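Long-range contacts in histidine kinase (Synechocystis sp., PDB 5DFY), which is a cyanobacteriochrome photoreceptor whose GAF domain, described here, binds a phycocyanobilin chromophore, and which as a full-length histidine kinase probably phosphorylates itself on histidine: residues Asp69-Tyr74 against Gly164-Tyr169; Ala150-Pro155 against Arg180-Leu185; Ile54-Ser59 against Phe84-Val89. All coordinates share one frame; numbering follows the deposited sequence. Where two conformers were deposited one is given.

Interaction 1 (Asp69-Tyr74 against Gly164-Tyr169); sequences DRVLVY and GLLGAY. With CYC (phycocyanobilin), chain B.
Y169 and L72 meet across the central strands 70-74 and 164-169, which run antiparallel with their axes 4.8 Å apart. The packing is tightest on the chromophore face of this ladder. There the L72 and Y169 side chains cross at about a right angle, L72 CD1 lying 3.6 Å from Y169 CE2. The ring also turns its edge to the R70 carbonyl and the bilin; Y169 CG stands anti to its own carbonyl carbon (chi1 -52°), which lays the ring along the strand over G167. A side chain at G167 would collide with the tyrosine hydroxyl, and that hydroxyl donates a 2.6 Å hydrogen bond from Y169 OH to OB of phycocyanobilin. Further along, Y74 and L165 lie side by side, and methyl CMB of the bilin rests over one face of the Y74 ring. On the other face, turned to helix 50-66, contact between the strands is sparser: L166 CD1 reaches V71 CG1 at 3.8 Å and V73 CG2 at 4.0 Å. The solvent side is the D69 end, partly exposed, its carboxylate turning to the backbone of N171. Its backbone is still gripped: Y169 O accepts from both D69 N (2.8 Å) and R70 N (3.2 Å), the second donor tilted from the carbonyl plane. This doubled grip marks a classic beta bulge ending a regular antiparallel ladder, in the central sheet of a bilin-binding GAF domain.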
loop_
_atom_site.group_PDB
_atom_site.type_symbol
_atom_site.label_atom_id
_atom_site.label_comp_id
_atom_site.label_asym_id
_atom_site.label_seq_id
_atom_site.Cartn_x
_atom_site.Cartn_y
_atom_site.Cartn_z
ATOM N N ASP A 69 -18.002 21.292 -6.662
ATOM C CA ASP A 69 -18.118 22.436 -5.760
ATOM C C ASP A 69 -17.346 22.276 -4.456
ATOM O O ASP A 69 -16.831 23.250 -3.903
ATOM C CB ASP A 69 -19.585 22.691 -5.463
ATOM C CG ASP A 69 -20.350 23.101 -6.697
ATOM O OD1 ASP A 69 -19.828 23.957 -7.451
ATOM O OD2 ASP A 69 -21.443 22.563 -6.917
ATOM N N ARG A 70 -17.250 21.034 -3.972
ATOM C CA ARG A 70 -16.567 20.747 -2.706
ATOM C C ARG A 70 -15.874 19.402 -2.820
ATOM O O ARG A 70 -16.375 18.533 -3.501
ATOM C CB ARG A 70 -17.530 20.710 -1.530
ATOM C CG ARG A 70 -16.854 20.894 -0.183
ATOM C CD ARG A 70 -17.707 20.509 1.019
ATOM N NE ARG A 70 -19.095 20.996 1.018
ATOM C CZ ARG A 70 -19.500 22.191 1.440
ATOM N NH1 ARG A 70 -20.786 22.467 1.378
ATOM N NH2 ARG A 70 -18.655 23.098 1.906
ATOM N N VAL A 71 -14.726 19.264 -2.160
ATOM C CA VAL A 71 -14.039 17.975 -2.012
ATOM C C VAL A 71 -13.723 17.801 -0.537
ATOM O O VAL A 71 -13.287 18.749 0.126
ATOM C CB VAL A 71 -12.771 17.910 -2.841
ATOM C CG1 VAL A 71 -12.013 16.606 -2.588
ATOM C CG2 VAL A 71 -13.081 18.091 -4.311
ATOM N N LEU A 72 -13.939 16.590 -0.020
ATOM C CA LEU A 72 -13.677 16.297 1.382
ATOM C C LEU A 72 -12.825 15.044 1.524
ATOM O O LEU A 72 -12.988 14.059 0.776
ATOM C CB LEU A 72 -14.951 16.106 2.184
ATOM C CG LEU A 72 -15.906 17.307 2.269
ATOM C CD1 LEU A 72 -17.265 16.897 2.806
ATOM C CD2 LEU A 72 -15.265 18.385 3.128
ATOM N N VAL A 73 -11.929 15.106 2.501
ATOM C CA VAL A 73 -11.164 13.944 2.955
ATOM C C VAL A 73 -11.671 13.555 4.336
ATOM O O VAL A 73 -11.677 14.379 5.251
ATOM C CB VAL A 73 -9.661 14.249 3.007
ATOM C CG1 VAL A 73 -8.882 13.002 3.495
ATOM C CG2 VAL A 73 -9.137 14.681 1.639
ATOM N N TYR A 74 -12.077 12.297 4.481
ATOM C CA TYR A 74 -12.721 11.773 5.691
ATOM C C TYR A 74 -11.918 10.579 6.143
ATOM O O TYR A 74 -11.739 9.650 5.373
ATOM C CB TYR A 74 -14.155 11.371 5.386
ATOM C CG TYR A 74 -15.015 10.794 6.484
ATOM C CD1 TYR A 74 -15.726 11.624 7.344
ATOM C CD2 TYR A 74 -15.185 9.420 6.614
ATOM C CE1 TYR A 74 -16.552 11.101 8.311
ATOM C CE2 TYR A 74 -16.011 8.886 7.600
ATOM C CZ TYR A 74 -16.700 9.734 8.425
ATOM O OH TYR A 74 -17.526 9.234 9.408
ATOM N N GLY A 164 -9.918 5.736 4.861
ATOM C CA GLY A 164 -10.853 6.843 4.789
ATOM C C GLY A 164 -11.551 6.887 3.450
ATOM O O GLY A 164 -11.505 5.942 2.662
ATOM N N LEU A 165 -12.187 8.028 3.200
ATOM C CA LEU A 165 -12.967 8.285 2.005
ATOM C C LEU A 165 -12.537 9.611 1.397
ATOM O O LEU A 165 -12.152 10.529 2.111
ATOM C CB LEU A 165 -14.467 8.343 2.302
ATOM C CG LEU A 165 -15.075 7.169 3.059
ATOM C CD1 LEU A 165 -16.550 7.427 3.358
ATOM C CD2 LEU A 165 -14.939 5.913 2.264
ATOM N N LEU A 166 -12.646 9.685 0.085
ATOM C CA LEU A 166 -12.433 10.906 -0.695
ATOM C C LEU A 166 -13.728 11.204 -1.437
ATOM O O LEU A 166 -14.190 10.391 -2.226
ATOM C CB LEU A 166 -11.266 10.718 -1.670
ATOM C CG LEU A 166 -10.940 11.907 -2.580
ATOM C CD1 LEU A 166 -10.549 13.135 -1.796
ATOM C CD2 LEU A 166 -9.812 11.520 -3.510
ATOM N N GLY A 167 -14.355 12.341 -1.123
ATOM C CA GLY A 167 -15.627 12.704 -1.721
ATOM C C GLY A 167 -15.560 13.941 -2.589
ATOM O O GLY A 167 -14.886 14.899 -2.251
ATOM N N ALA A 168 -16.267 13.890 -3.705
ATOM C CA ALA A 168 -16.469 15.021 -4.601
ATOM C C ALA A 168 -17.974 15.336 -4.633
ATOM O O ALA A 168 -18.803 14.433 -4.764
ATOM C CB ALA A 168 -15.950 14.710 -5.973
ATOM N N TYR A 169 -18.314 16.623 -4.517
ATOM C CA TYR A 169 -19.698 17.050 -4.286
ATOM C C TYR A 169 -20.100 18.169 -5.209
ATOM O O TYR A 169 -19.319 19.077 -5.472
ATOM C CB TYR A 169 -19.881 17.509 -2.838
ATOM C CG TYR A 169 -19.393 16.471 -1.859
ATOM C CD1 TYR A 169 -20.205 15.414 -1.491
ATOM C CD2 TYR A 169 -18.106 16.516 -1.358
ATOM C CE1 TYR A 169 -19.749 14.432 -0.612
ATOM C CE2 TYR A 169 -17.647 15.557 -0.482
ATOM C CZ TYR A 169 -18.476 14.520 -0.112
ATOM O OH TYR A 169 -17.988 13.563 0.749
HETATM C CHA CYC B . -25.109 5.200 3.657
HETATM N NA CYC B . -23.561 7.092 4.347
HETATM C C1A CYC B . -24.020 5.971 3.515
HETATM C C2A CYC B . -23.022 5.834 2.401
HETATM C C3A CYC B . -21.999 6.841 2.557
HETATM C C4A CYC B . -22.342 7.625 3.755
HETATM C CMA CYC B . -20.814 7.010 1.643
HETATM C CAA CYC B . -23.077 4.741 1.348
HETATM C CBA CYC B . -22.441 3.547 2.093
HETATM C CGA CYC B . -22.415 2.212 1.349
HETATM O O1A CYC B . -23.129 2.066 0.332
HETATM O O2A CYC B . -21.700 1.233 1.759
HETATM C CHB CYC B . -21.613 8.738 4.423
HETATM N NB CYC B . -20.876 9.978 2.369
HETATM C C1B CYC B . -20.809 9.589 3.806
HETATM C C2B CYC B . -19.717 10.337 4.437
HETATM C C3B CYC B . -19.121 11.161 3.474
HETATM C C4B CYC B . -19.818 10.997 2.179
HETATM C CMB CYC B . -19.346 10.196 5.898
HETATM C CAB CYC B . -17.947 12.108 3.690
HETATM C CBB CYC B . -16.728 11.610 2.927
HETATM O OB CYC B . -19.608 11.534 1.117
HETATM N NC CYC B . -26.250 8.559 7.850
HETATM C C1C CYC B . -26.331 9.606 8.504
HETATM C C2C CYC B . -27.532 9.424 9.720
HETATM C C3C CYC B . -27.649 8.134 9.885
HETATM C C4C CYC B . -27.264 7.538 8.431
HETATM C CMC CYC B . -27.160 10.271 10.991
HETATM C CAC CYC B . -29.090 7.553 10.370
HETATM C CBC CYC B . -29.274 7.886 11.833
HETATM O OC CYC B . -25.681 10.620 8.344
HETATM C CHD CYC B . -27.658 6.355 7.939
HETATM N ND CYC B . -26.061 6.128 5.928
HETATM C C1D CYC B . -27.187 5.800 6.633
HETATM C C2D CYC B . -27.883 4.840 5.956
HETATM C C3D CYC B . -27.189 4.552 4.827
HETATM C C4D CYC B . -26.053 5.355 4.814
HETATM C CMD CYC B . -29.187 4.233 6.455
HETATM C CAD CYC B . -27.575 3.544 3.774
HETATM C CBD CYC B . -28.230 4.226 2.591
HETATM C CGD CYC B . -29.561 4.823 3.015
HETATM O O1D CYC B . -29.715 6.071 3.104
HETATM O O2D CYC B . -30.539 4.076 3.293
#

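Interaction 2 (Ala150-Pro155 against Arg180-Leu185); sequences AFLTVP and REIHLL. With CYC (phycocyanobilin), chain B.
L152 of strand 150-155 packs on L185 and I182 of helix 180-185, and V154 on L185, an example of the helix-on-sheet packing by which a GAF domain shields the sheet face turned away from its ligand. The two segments run in roughly the same direction, at 37°, with axes 9.1 Å apart, and the join is made by apolar side chains. L152 carries most of the strand's side of the contact. Its CG stands opposite the backbone N (chi1 169°), which sends the fork out to the helix, where the two methyls divide the work: L152 CD1 lies 3.9 Å from I182 CG1, while CD2 settles near the backbone of E181 and I182. L185 comes the other way. The two leucines slide past each other antiparallel, so that L185 CD2 packs alongside L152 CG at 3.7 Å and also reaches the L152 carbonyl oxygen. The same leucine turns its branch point to V154, whose two methyls straddle it: V154 CG2 is 3.8 Å from L185 CG, and V154 CG1 is 4.1 Å from L185 CG. In V154 a chi1 of -56° sets CG1 anti to the carbonyl carbon and leaves CG2 in the crowded position between backbone N and carbonyl carbon, where it also touches the L185 carbonyl oxygen. L166 of the neighbouring strand and V62 of helix 50-66 continue the apolar layer around L185. E181 contributes little here beyond its backbone, its carboxylate being held by R175 and the backbone of Q178. Between the two inward residues, T153 points away from the helix into the bilin pocket; its hydroxyl, placed beside the backbone N, donates a hydrogen bond of 2.9 Å from T153 OG1 to phycocyanobilin OB.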
loop_
_atom_site.group_PDB
_atom_site.type_symbol
_atom_site.label_atom_id
_atom_site.label_comp_id
_atom_site.label_asym_id
_atom_site.label_seq_id
_atom_site.Cartn_x
_atom_site.Cartn_y
_atom_site.Cartn_z
ATOM N N ALA A 150 -25.322 16.216 -5.160
ATOM C CA ALA A 150 -24.820 15.067 -5.935
ATOM C C ALA A 150 -23.463 14.728 -5.354
ATOM O O ALA A 150 -22.755 15.631 -4.942
ATOM C CB ALA A 150 -24.683 15.384 -7.409
ATOM N N PHE A 151 -23.090 13.448 -5.290
ATOM C CA PHE A 151 -21.772 13.115 -4.743
ATOM C C PHE A 151 -21.155 11.916 -5.412
ATOM O O PHE A 151 -21.841 11.049 -5.932
ATOM C CB PHE A 151 -21.832 12.891 -3.224
ATOM C CG PHE A 151 -22.588 11.672 -2.774
ATOM C CD1 PHE A 151 -21.963 10.430 -2.714
ATOM C CD2 PHE A 151 -23.903 11.775 -2.347
ATOM C CE1 PHE A 151 -22.648 9.301 -2.278
ATOM C CE2 PHE A 151 -24.597 10.650 -1.900
ATOM C CZ PHE A 151 -23.972 9.410 -1.866
ATOM N N LEU A 152 -19.838 11.874 -5.347
ATOM C CA LEU A 152 -19.069 10.741 -5.818
ATOM C C LEU A 152 -18.039 10.461 -4.715
ATOM O O LEU A 152 -17.157 11.293 -4.475
ATOM C CB LEU A 152 -18.411 11.067 -7.148
ATOM C CG LEU A 152 -17.361 10.108 -7.706
ATOM C CD1 LEU A 152 -17.781 8.685 -7.664
ATOM C CD2 LEU A 152 -17.001 10.542 -9.105
ATOM N N THR A 153 -18.167 9.328 -4.020
ATOM C CA THR A 153 -17.337 9.071 -2.859
ATOM C C THR A 153 -16.647 7.728 -3.059
ATOM O O THR A 153 -17.289 6.728 -3.356
ATOM C CB THR A 153 -18.187 9.144 -1.560
ATOM O OG1 THR A 153 -18.705 10.481 -1.448
ATOM C CG2 THR A 153 -17.373 8.835 -0.318
ATOM N N VAL A 154 -15.319 7.748 -2.942
ATOM C CA VAL A 154 -14.466 6.585 -3.232
ATOM C C VAL A 154 -13.594 6.257 -2.027
ATOM O O VAL A 154 -13.376 7.093 -1.157
ATOM C CB VAL A 154 -13.584 6.821 -4.461
ATOM C CG1 VAL A 154 -14.413 7.171 -5.656
ATOM C CG2 VAL A 154 -12.567 7.916 -4.213
ATOM N N PRO A 155 -13.082 5.018 -1.961
ATOM C CA PRO A 155 -12.270 4.633 -0.813
ATOM C C PRO A 155 -10.811 5.026 -0.926
ATOM O O PRO A 155 -10.275 5.045 -2.034
ATOM C CB PRO A 155 -12.392 3.099 -0.803
ATOM C CG PRO A 155 -12.687 2.731 -2.183
ATOM C CD PRO A 155 -13.354 3.888 -2.869
ATOM N N ARG A 180 -16.042 7.566 -16.522
ATOM C CA ARG A 180 -14.648 7.991 -16.547
ATOM C C ARG A 180 -14.283 8.753 -15.277
ATOM O O ARG A 180 -13.236 8.513 -14.676
ATOM C CB ARG A 180 -14.373 8.858 -17.778
ATOM C CG ARG A 180 -13.074 9.643 -17.706
ATOM C CD ARG A 180 -12.964 10.633 -18.855
ATOM N NE ARG A 180 -14.052 11.607 -18.843
ATOM C CZ ARG A 180 -13.974 12.807 -18.278
ATOM N NH1 ARG A 180 -12.857 13.187 -17.674
ATOM N NH2 ARG A 180 -15.015 13.629 -18.316
ATOM N N GLU A 181 -15.154 9.673 -14.875
ATOM C CA GLU A 181 -14.926 10.474 -13.668
ATOM C C GLU A 181 -14.805 9.580 -12.437
ATOM O O GLU A 181 -13.968 9.819 -11.550
ATOM C CB GLU A 181 -16.062 11.498 -13.488
ATOM C CG GLU A 181 -16.023 12.598 -14.540
ATOM C CD GLU A 181 -17.276 13.456 -14.579
ATOM O OE1 GLU A 181 -18.378 12.930 -14.329
ATOM O OE2 GLU A 181 -17.133 14.661 -14.863
ATOM N N ILE A 182 -15.663 8.566 -12.358
ATOM C CA ILE A 182 -15.604 7.589 -11.275
ATOM C C ILE A 182 -14.249 6.898 -11.304
ATOM O O ILE A 182 -13.588 6.739 -10.266
ATOM C CB ILE A 182 -16.747 6.556 -11.381
ATOM C CG1 ILE A 182 -18.103 7.255 -11.279
ATOM C CG2 ILE A 182 -16.607 5.523 -10.292
ATOM C CD1 ILE A 182 -19.282 6.309 -11.570
ATOM N N HIS A 183 -13.830 6.483 -12.495
ATOM C CA HIS A 183 -12.557 5.763 -12.613
ATOM C C HIS A 183 -11.382 6.648 -12.223
ATOM O O HIS A 183 -10.422 6.189 -11.604
ATOM C CB HIS A 183 -12.358 5.262 -14.036
ATOM C CG HIS A 183 -13.482 4.408 -14.513
ATOM N ND1 HIS A 183 -13.827 4.296 -15.848
ATOM C CD2 HIS A 183 -14.356 3.646 -13.830
ATOM C CE1 HIS A 183 -14.865 3.488 -15.955
ATOM N NE2 HIS A 183 -15.210 3.084 -14.746
ATOM N N LEU A 184 -11.456 7.921 -12.601
ATOM C CA LEU A 184 -10.396 8.866 -12.298
ATOM C C LEU A 184 -10.296 9.109 -10.792
ATOM O O LEU A 184 -9.218 9.060 -10.216
ATOM C CB LEU A 184 -10.633 10.193 -13.032
ATOM C CG LEU A 184 -9.672 11.314 -12.635
ATOM C CD1 LEU A 184 -8.228 10.998 -12.999
ATOM C CD2 LEU A 184 -10.134 12.586 -13.306
ATOM N N LEU A 185 -11.423 9.373 -10.145
ATOM C CA LEU A 185 -11.376 9.675 -8.716
ATOM C C LEU A 185 -10.887 8.457 -7.936
ATOM O O LEU A 185 -10.146 8.582 -6.958
ATOM C CB LEU A 185 -12.734 10.145 -8.200
ATOM C CG LEU A 185 -12.685 10.723 -6.787
ATOM C CD1 LEU A 185 -11.767 11.915 -6.714
ATOM C CD2 LEU A 185 -14.075 11.112 -6.345
HETATM C CHA CYC B . -25.109 5.200 3.657
HETATM N NA CYC B . -23.561 7.092 4.347
HETATM C C1A CYC B . -24.020 5.971 3.515
HETATM C C2A CYC B . -23.022 5.834 2.401
HETATM C C3A CYC B . -21.999 6.841 2.557
HETATM C C4A CYC B . -22.342 7.625 3.755
HETATM C CMA CYC B . -20.814 7.010 1.643
HETATM C CAA CYC B . -23.077 4.741 1.348
HETATM C CBA CYC B . -22.441 3.547 2.093
HETATM C CGA CYC B . -22.415 2.212 1.349
HETATM O O1A CYC B . -23.129 2.066 0.332
HETATM O O2A CYC B . -21.700 1.233 1.759
HETATM C CHB CYC B . -21.613 8.738 4.423
HETATM N NB CYC B . -20.876 9.978 2.369
HETATM C C1B CYC B . -20.809 9.589 3.806
HETATM C C2B CYC B . -19.717 10.337 4.437
HETATM C C3B CYC B . -19.121 11.161 3.474
HETATM C C4B CYC B . -19.818 10.997 2.179
HETATM C CMB CYC B . -19.346 10.196 5.898
HETATM C CAB CYC B . -17.947 12.108 3.690
HETATM C CBB CYC B . -16.728 11.610 2.927
HETATM O OB CYC B . -19.608 11.534 1.117
HETATM N NC CYC B . -26.250 8.559 7.850
HETATM C C1C CYC B . -26.331 9.606 8.504
HETATM C C2C CYC B . -27.532 9.424 9.720
HETATM C C3C CYC B . -27.649 8.134 9.885
HETATM C C4C CYC B . -27.264 7.538 8.431
HETATM C CMC CYC B . -27.160 10.271 10.991
HETATM C CAC CYC B . -29.090 7.553 10.370
HETATM C CBC CYC B . -29.274 7.886 11.833
HETATM O OC CYC B . -25.681 10.620 8.344
HETATM C CHD CYC B . -27.658 6.355 7.939
HETATM N ND CYC B . -26.061 6.128 5.928
HETATM C C1D CYC B . -27.187 5.800 6.633
HETATM C C2D CYC B . -27.883 4.840 5.956
HETATM C C3D CYC B . -27.189 4.552 4.827
HETATM C C4D CYC B . -26.053 5.355 4.814
HETATM C CMD CYC B . -29.187 4.233 6.455
HETATM C CAD CYC B . -27.575 3.544 3.774
HETATM C CBD CYC B . -28.230 4.226 2.591
HETATM C CGD CYC B . -29.561 4.823 3.015
HETATM O O1D CYC B . -29.715 6.071 3.104
HETATM O O2D CYC B . -30.539 4.076 3.293
#

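Interaction 3 (Ile54-Ser59 against Phe84-Val89); sequences IFRATS and FIHESV. With CYC (phycocyanobilin), chain B.
Ring contacts dominate where H86 lies against helix 54-59. One face of the imidazole is laid over the F55-R56 peptide: the carbonyl carbon of F55 sits above the ring centre and R56 N nearer the rim. H86 NE2 comes within 3.4 Å of R56 CA, and H86 CE1 within 3.6 Å of R56 CB, while the R56 guanidinium leads away to N53. H86 CG is anti to the backbone N (chi1 -161°), carrying the ring across to the helix, and Q52 takes up ND1. A leucine here would probably leave Q52 without its imidazole partner and the F55-R56 peptide without its flat cover. Apolar contact is narrower: I85 CD1 approaches the F55 ring obliquely, 3.5 Å from F55 CE2, and S59 CB rests 3.7 Å from S88 CB. I85 and H86 both face V73 in a classic beta bulge, and both point to the helix; this edge strand of the GAF sheet thus packs under helix 50-66. Among the polar groups, the S88 hydroxyl is hydrogen-bonded to D60 and R63. In the conformer given, one of two deposited, S59 OG donates to F55 O at 2.8 Å, from the face of the carbonyl opposite to S59 N.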
loop_
_atom_site.group_PDB
_atom_site.type_symbol
_atom_site.label_atom_id
_atom_site.label_comp_id
_atom_site.label_asym_id
_atom_site.label_seq_id
_atom_site.Cartn_x
_atom_site.Cartn_y
_atom_site.Cartn_z
ATOM N N ILE A 54 -0.336 17.148 1.534
ATOM C CA ILE A 54 -0.786 16.099 0.629
ATOM C C ILE A 54 -2.305 16.196 0.432
ATOM O O ILE A 54 -2.796 16.104 -0.693
ATOM C CB ILE A 54 -0.404 14.705 1.163
ATOM C CG1 ILE A 54 1.113 14.528 1.058
ATOM C CG2 ILE A 54 -1.125 13.604 0.393
ATOM C CD1 ILE A 54 1.640 13.351 1.877
ATOM N N PHE A 55 -3.034 16.377 1.524
ATOM C CA PHE A 55 -4.484 16.474 1.461
ATOM C C PHE A 55 -4.916 17.705 0.686
ATOM O O PHE A 55 -5.869 17.662 -0.094
ATOM C CB PHE A 55 -5.098 16.512 2.863
ATOM C CG PHE A 55 -4.796 15.305 3.689
ATOM C CD1 PHE A 55 -4.857 14.036 3.135
ATOM C CD2 PHE A 55 -4.446 15.428 5.015
ATOM C CE1 PHE A 55 -4.574 12.911 3.898
ATOM C CE2 PHE A 55 -4.145 14.313 5.771
ATOM C CZ PHE A 55 -4.202 13.053 5.201
ATOM N N ARG A 56 -4.210 18.823 0.931
ATOM C CA ARG A 56 -4.542 20.029 0.165
ATOM C C ARG A 56 -4.327 19.803 -1.322
ATOM O O ARG A 56 -5.200 20.097 -2.152
ATOM C CB ARG A 56 -3.699 21.211 0.661
ATOM C CG ARG A 56 -4.020 22.536 -0.024
ATOM C CD ARG A 56 -3.132 23.643 0.538
ATOM N NE ARG A 56 -1.722 23.412 0.224
ATOM C CZ ARG A 56 -0.809 22.985 1.098
ATOM N NH1 ARG A 56 -1.146 22.727 2.363
ATOM N NH2 ARG A 56 0.451 22.808 0.703
ATOM N N ALA A 57 -3.193 19.262 -1.687
ATOM C CA ALA A 57 -2.884 19.084 -3.090
ATOM C C ALA A 57 -3.920 18.184 -3.744
ATOM O O ALA A 57 -4.429 18.492 -4.813
ATOM C CB ALA A 57 -1.479 18.501 -3.275
ATOM N N THR A 58 -4.233 17.070 -3.097
ATOM C CA THR A 58 -5.164 16.122 -3.683
ATOM C C THR A 58 -6.549 16.729 -3.804
ATOM O O THR A 58 -7.192 16.605 -4.841
ATOM C CB THR A 58 -5.259 14.819 -2.850
ATOM O OG1 THR A 58 -4.002 14.135 -2.897
ATOM C CG2 THR A 58 -6.350 13.905 -3.399
ATOM N N SER A 59 -7.012 17.381 -2.755
ATOM C CA SER A 59 -8.383 17.880 -2.703
ATOM C C SER A 59 -8.575 18.974 -3.750
ATOM O O SER A 59 -9.580 19.015 -4.448
ATOM C CB SER A 59 -8.725 18.426 -1.311
ATOM O OG SER A 59 -8.655 17.405 -0.316
ATOM N N PHE A 84 -13.662 14.563 9.384
ATOM C CA PHE A 84 -13.146 15.331 8.264
ATOM C C PHE A 84 -11.832 15.943 8.635
ATOM O O PHE A 84 -11.681 16.508 9.725
ATOM C CB PHE A 84 -14.152 16.425 7.852
ATOM C CG PHE A 84 -15.385 15.871 7.237
ATOM C CD1 PHE A 84 -15.313 15.210 6.025
ATOM C CD2 PHE A 84 -16.606 15.966 7.873
ATOM C CE1 PHE A 84 -16.420 14.674 5.444
ATOM C CE2 PHE A 84 -17.737 15.410 7.291
ATOM C CZ PHE A 84 -17.645 14.778 6.072
ATOM N N ILE A 85 -10.862 15.830 7.749
ATOM C CA ILE A 85 -9.587 16.424 8.014
ATOM C C ILE A 85 -9.124 17.353 6.918
ATOM O O ILE A 85 -8.131 18.037 7.104
ATOM C CB ILE A 85 -8.532 15.331 8.288
ATOM C CG1 ILE A 85 -8.372 14.404 7.094
ATOM C CG2 ILE A 85 -8.946 14.507 9.532
ATOM C CD1 ILE A 85 -7.161 13.490 7.247
ATOM N N HIS A 86 -9.853 17.429 5.798
ATOM C CA HIS A 86 -9.562 18.463 4.814
ATOM C C HIS A 86 -10.746 18.742 3.910
ATOM O O HIS A 86 -11.533 17.857 3.599
ATOM C CB HIS A 86 -8.351 18.104 3.953
ATOM C CG HIS A 86 -7.756 19.284 3.261
ATOM N ND1 HIS A 86 -6.747 20.042 3.810
ATOM C CD2 HIS A 86 -8.073 19.883 2.086
ATOM C CE1 HIS A 86 -6.448 21.035 2.994
ATOM N NE2 HIS A 86 -7.240 20.959 1.940
ATOM N N GLU A 87 -10.837 20.003 3.492
ATOM C CA GLU A 87 -11.875 20.494 2.592
ATOM C C GLU A 87 -11.255 21.378 1.519
ATOM O O GLU A 87 -10.427 22.243 1.816
ATOM C CB GLU A 87 -12.927 21.287 3.377
ATOM C CG GLU A 87 -13.957 22.002 2.514
ATOM C CD GLU A 87 -14.900 22.842 3.356
ATOM O OE1 GLU A 87 -14.420 23.479 4.329
ATOM O OE2 GLU A 87 -16.111 22.840 3.060
ATOM N N SER A 88 -11.660 21.183 0.269
ATOM C CA SER A 88 -11.426 22.155 -0.790
ATOM C C SER A 88 -12.804 22.586 -1.273
ATOM O O SER A 88 -13.599 21.750 -1.673
ATOM C CB SER A 88 -10.604 21.561 -1.940
ATOM O OG SER A 88 -10.389 22.475 -2.995
ATOM N N VAL A 89 -13.093 23.883 -1.221
ATOM C CA VAL A 89 -14.409 24.365 -1.586
ATOM C C VAL A 89 -14.315 25.682 -2.352
ATOM O O VAL A 89 -13.454 26.528 -2.056
ATOM C CB VAL A 89 -15.288 24.522 -0.327
ATOM C CG1 VAL A 89 -14.718 25.550 0.655
ATOM C CG2 VAL A 89 -16.728 24.878 -0.683
HETATM C CHA CYC B . -25.109 5.200 3.657
HETATM N NA CYC B . -23.561 7.092 4.347
HETATM C C1A CYC B . -24.020 5.971 3.515
HETATM C C2A CYC B . -23.022 5.834 2.401
HETATM C C3A CYC B . -21.999 6.841 2.557
HETATM C C4A CYC B . -22.342 7.625 3.755
HETATM C CMA CYC B . -20.814 7.010 1.643
HETATM C CAA CYC B . -23.077 4.741 1.348
HETATM C CBA CYC B . -22.441 3.547 2.093
HETATM C CGA CYC B . -22.415 2.212 1.349
HETATM O O1A CYC B . -23.129 2.066 0.332
HETATM O O2A CYC B . -21.700 1.233 1.759
HETATM C CHB CYC B . -21.613 8.738 4.423
HETATM N NB CYC B . -20.876 9.978 2.369
HETATM C C1B CYC B . -20.809 9.589 3.806
HETATM C C2B CYC B . -19.717 10.337 4.437
HETATM C C3B CYC B . -19.121 11.161 3.474
HETATM C C4B CYC B . -19.818 10.997 2.179
HETATM C CMB CYC B . -19.346 10.196 5.898
HETATM C CAB CYC B . -17.947 12.108 3.690
HETATM C CBB CYC B . -16.728 11.610 2.927
HETATM O OB CYC B . -19.608 11.534 1.117
HETATM N NC CYC B . -26.250 8.559 7.850
HETATM C C1C CYC B . -26.331 9.606 8.504
HETATM C C2C CYC B . -27.532 9.424 9.720
HETATM C C3C CYC B . -27.649 8.134 9.885
HETATM C C4C CYC B . -27.264 7.538 8.431
HETATM C CMC CYC B . -27.160 10.271 10.991
HETATM C CAC CYC B . -29.090 7.553 10.370
HETATM C CBC CYC B . -29.274 7.886 11.833
HETATM O OC CYC B . -25.681 10.620 8.344
HETATM C CHD CYC B . -27.658 6.355 7.939
HETATM N ND CYC B . -26.061 6.128 5.928
HETATM C C1D CYC B . -27.187 5.800 6.633
HETATM C C2D CYC B . -27.883 4.840 5.956
HETATM C C3D CYC B . -27.189 4.552 4.827
HETATM C C4D CYC B . -26.053 5.355 4.814
HETATM C CMD CYC B . -29.187 4.233 6.455
HETATM C CAD CYC B . -27.575 3.544 3.774
HETATM C CBD CYC B . -28.230 4.226 2.591
HETATM C CGD CYC B . -29.561 4.823 3.015
HETATM O O1D CYC B . -29.715 6.071 3.104
HETATM O O2D CYC B . -30.539 4.076 3.293
#

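Overall arrangement
The three contacts illustrate how one antiparallel sheet serves two sides at once. Interaction 1 pairs two of its inner strands, and the other two add helices on the face turned away from the bilin. Interaction 2 lies about 10 Å from it, centre to centre, joined through A168 O to L152 N at 2.8 Å; interaction 3 lies about 8 Å from it, again between centres, joined by V71 N to S88 O and by the R70-E87 salt bridge. Interactions 2 and 3 do not touch, their nearest atoms being about 7 Å apart. All three segment pairs reach phycocyanobilin: Y169 and T153 share its OB oxygen, and F84 CE1 comes within 3.5 Å of CAB.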